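Local coordinates for protein malyl-CoA lyase/beta-methylmalyl-CoA lyase (Methylobacterium extorquens, PDB 5UGR) that is a magnesium-binding TIM-barrel lyase of the HpcH/HpaI aldolase/citrate lyase family, assembled from six copies of the chain, at residues A[180-185]-A[203-208]. Sequence-based numbering, arbitrary orientation.
Sequences GGVNAD and QDPWLF
With CG anti to the carbonyl carbon and beside the backbone N (chi1 -38°), the indole of Trp206 reaches across to Gly181, and its ring N-H is spent on a main-chain carbonyl. Trp206 NE1 donates to Gly181 O at 2.9 Å, arriving in the carbonyl plane, while the oxygen sits 20° out of the indole plane and the N-H...O angle is 147°. The bond illustrates how a buried aromatic donor can tie down a Gly-Gly step in a loop: Gly180 and Gly181 both have positive phi, a backbone shape that favours glycine, and at Gly181 a beta-carbon would also be pressed against the carbonyl oxygen of Gly180. Pro205 adds lighter packing. Within 203-208 its CB lies 4.0 Å above the centre of the Trp206 ring, whereas across the contact its CG approaches Gly181 O and its CD meets Val182 CG1 at 4.3 Å. Farther along, a water bridges the two backbones, accepting from Asn183 N at 3.0 Å and probably donating to Gln203 O at 2.7 Å. Asp204 steadies the type I turn from Asp204 to Leu207: its OD1 accepts a hydrogen bond from the backbone N of Trp206 at 3.0 Å, met from above the carboxylate plane, an Asx turn, and OD2 forms a salt bridge with Arg244. Trp206 is the N-cap of helix 207-220, and its indole also packs on Val165, Tyr168 and Ala169 of helix 165-172. The contact thus closes the base of the excursion carrying the hairpin of strands 187-189 and 200-202, between barrel strands 158-163 and 223-226.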
ATOM      1  N   GLY A 180     -27.717 -19.901   8.484  1.00 20.76           N
ATOM      2  CA  GLY A 180     -27.323 -19.572   9.808  1.00 19.23           C
ATOM      3  C   GLY A 180     -27.397 -20.838  10.691  1.00 21.40           C
ATOM      4  O   GLY A 180     -27.499 -22.028  10.252  1.00 28.94           O
ATOM      5  N   GLY A 181     -27.358 -20.547  11.956  1.00 17.74           N
ATOM      6  CA  GLY A 181     -27.369 -21.545  12.999  1.00 15.85           C
ATOM      7  C   GLY A 181     -26.007 -22.096  13.370  1.00 17.00           C
ATOM      8  O   GLY A 181     -24.994 -21.600  12.930  1.00 19.95           O
ATOM      9  N   VAL A 182     -26.042 -23.125  14.186  1.00 15.63           N
ATOM     10  CA  VAL A 182     -24.876 -23.722  14.795  1.00 14.77           C
ATOM     11  C   VAL A 182     -24.691 -25.191  14.287  1.00 15.83           C
ATOM     12  O   VAL A 182     -25.436 -25.675  13.396  1.00 19.31           O
ATOM     13  CB  VAL A 182     -24.921 -23.554  16.311  1.00 16.41           C
ATOM     14  CG1 VAL A 182     -24.822 -22.068  16.653  1.00 20.11           C
ATOM     15  CG2 VAL A 182     -26.168 -24.188  16.864  1.00 18.95           C
ATOM     16  N   ASN A 183     -23.662 -25.844  14.786  1.00 15.89           N
ATOM     17  CA  ASN A 183     -23.251 -27.122  14.223  1.00 16.67           C
ATOM     18  C   ASN A 183     -22.618 -27.994  15.288  1.00 15.39           C
ATOM     19  O   ASN A 183     -21.605 -27.571  15.898  1.00 15.51           O
ATOM     20  CB  ASN A 183     -22.234 -26.815  13.105  1.00 16.97           C
ATOM     21  CG  ASN A 183     -21.871 -28.003  12.244  1.00 18.53           C
ATOM     22  OD1 ASN A 183     -21.578 -27.856  11.003  1.00 24.27           O
ATOM     23  ND2 ASN A 183     -21.910 -29.139  12.793  1.00 15.36           N
ATOM     24  N   ALA A 184     -23.198 -29.140  15.586  1.00 17.69           N
ATOM     25  CA  ALA A 184     -22.636 -30.042  16.603  1.00 17.33           C
ATOM     26  C   ALA A 184     -21.157 -30.393  16.395  1.00 16.27           C
ATOM     27  O   ALA A 184     -20.469 -30.710  17.348  1.00 17.04           O
ATOM     28  CB  ALA A 184     -23.421 -31.336  16.640  1.00 19.25           C
ATOM     29  N   ASP A 185     -20.721 -30.399  15.133  1.00 14.23           N
ATOM     30  CA  ASP A 185     -19.316 -30.669  14.808  1.00 13.97           C
ATOM     31  C   ASP A 185     -18.407 -29.484  15.083  1.00 15.20           C
ATOM     32  O   ASP A 185     -17.184 -29.680  15.198  1.00 14.87           O
ATOM     33  CB  ASP A 185     -19.120 -31.085  13.359  1.00 16.30           C
ATOM     34  CG  ASP A 185     -19.630 -32.494  13.050  1.00 20.94           C
ATOM     35  OD1 ASP A 185     -19.771 -33.376  13.926  1.00 23.25           O
ATOM     36  OD2 ASP A 185     -19.838 -32.732  11.861  1.00 32.77           O
ATOM     37  N   GLN A 203     -18.999 -24.413  19.811  1.00 13.49           N
ATOM     38  CA  GLN A 203     -18.384 -23.133  19.492  1.00 13.67           C
ATOM     39  C   GLN A 203     -19.221 -22.391  18.469  1.00 14.36           C
ATOM     40  O   GLN A 203     -20.199 -22.928  17.933  1.00 14.81           O
ATOM     41  CB  GLN A 203     -16.945 -23.333  18.966  1.00 13.98           C
ATOM     42  CG  GLN A 203     -16.078 -24.201  19.848  1.00 17.70           C
ATOM     43  CD  GLN A 203     -15.844 -23.686  21.191  1.00 19.42           C
ATOM     44  OE1 GLN A 203     -15.396 -22.552  21.378  1.00 23.98           O
ATOM     45  NE2 GLN A 203     -16.179 -24.575  22.233  1.00 20.75           N
ATOM     46  N   ASP A 204     -18.817 -21.154  18.173  1.00 14.82           N
ATOM     47  CA  ASP A 204     -19.600 -20.278  17.288  1.00 13.80           C
ATOM     48  C   ASP A 204     -18.932 -20.254  15.921  1.00 14.09           C
ATOM     49  O   ASP A 204     -17.915 -19.599  15.749  1.00 13.72           O
ATOM     50  CB  ASP A 204     -19.661 -18.885  17.900  1.00 13.87           C
ATOM     51  CG  ASP A 204     -20.461 -17.891  17.091  1.00 14.36           C
ATOM     52  OD1 ASP A 204     -20.861 -18.191  15.959  1.00 14.82           O
ATOM     53  OD2 ASP A 204     -20.660 -16.775  17.630  1.00 15.50           O
ATOM     54  N   PRO A 205     -19.560 -20.878  14.897  1.00 12.15           N
ATOM     55  CA  PRO A 205     -18.923 -20.944  13.579  1.00 13.71           C
ATOM     56  C   PRO A 205     -18.784 -19.600  12.889  1.00 13.26           C
ATOM     57  O   PRO A 205     -18.017 -19.480  11.934  1.00 15.11           O
ATOM     58  CB  PRO A 205     -19.843 -21.845  12.764  1.00 15.66           C
ATOM     59  CG  PRO A 205     -21.067 -21.935  13.523  1.00 18.57           C
ATOM     60  CD  PRO A 205     -20.870 -21.516  14.929  1.00 13.49           C
ATOM     61  N   TRP A 206     -19.536 -18.605  13.352  1.00 11.85           N
ATOM     62  CA  TRP A 206     -19.540 -17.283  12.732  1.00 13.13           C
ATOM     63  C   TRP A 206     -18.818 -16.226  13.562  1.00 13.23           C
ATOM     64  O   TRP A 206     -18.835 -15.048  13.187  1.00 13.45           O
ATOM     65  CB  TRP A 206     -20.977 -16.838  12.381  1.00 13.15           C
ATOM     66  CG  TRP A 206     -21.838 -17.949  11.871  1.00 13.79           C
ATOM     67  CD1 TRP A 206     -22.944 -18.481  12.495  1.00 15.86           C
ATOM     68  CD2 TRP A 206     -21.584 -18.776  10.718  1.00 14.11           C
ATOM     69  NE1 TRP A 206     -23.416 -19.530  11.758  1.00 15.13           N
ATOM     70  CE2 TRP A 206     -22.601 -19.743  10.670  1.00 14.85           C
ATOM     71  CE3 TRP A 206     -20.650 -18.737   9.691  1.00 14.70           C
ATOM     72  CZ2 TRP A 206     -22.639 -20.728   9.674  1.00 16.50           C
ATOM     73  CZ3 TRP A 206     -20.699 -19.732   8.720  1.00 16.62           C
ATOM     74  CH2 TRP A 206     -21.678 -20.697   8.732  1.00 17.51           C
ATOM     75  N   LEU A 207     -18.178 -16.628  14.666  1.00 11.97           N
ATOM     76  CA  LEU A 207     -17.494 -15.680  15.564  1.00 13.26           C
ATOM     77  C   LEU A 207     -16.466 -14.874  14.804  1.00 12.01           C
ATOM     78  O   LEU A 207     -16.421 -13.633  14.905  1.00 12.57           O
ATOM     79  CB  LEU A 207     -16.854 -16.443  16.735  1.00 12.80           C
ATOM     80  CG  LEU A 207     -16.178 -15.601  17.807  1.00 13.86           C
ATOM     81  CD1 LEU A 207     -16.183 -16.363  19.131  1.00 16.94           C
ATOM     82  CD2 LEU A 207     -14.772 -15.159  17.432  1.00 14.00           C
ATOM     83  N   PHE A 208     -15.605 -15.548  14.037  1.00 11.70           N
ATOM     84  CA  PHE A 208     -14.574 -14.814  13.330  1.00 11.91           C
ATOM     85  C   PHE A 208     -15.121 -13.782  12.353  1.00 11.37           C
ATOM     86  O   PHE A 208     -14.763 -12.594  12.368  1.00 12.57           O
ATOM     87  CB  PHE A 208     -13.598 -15.794  12.653  1.00 12.03           C
ATOM     88  CG  PHE A 208     -12.467 -15.078  11.924  1.00 12.33           C
ATOM     89  CD1 PHE A 208     -12.602 -14.654  10.586  1.00 12.61           C
ATOM     90  CD2 PHE A 208     -11.309 -14.778  12.585  1.00 12.85           C
ATOM     91  CE1 PHE A 208     -11.581 -14.014   9.941  1.00 12.94           C
ATOM     92  CE2 PHE A 208     -10.286 -14.108  11.939  1.00 13.56           C
ATOM     93  CZ  PHE A 208     -10.405 -13.735  10.614  1.00 14.18           C
TER
HETATM   94  O   HOH W   1     -21.733 -24.880  16.882  1.00 16.01           O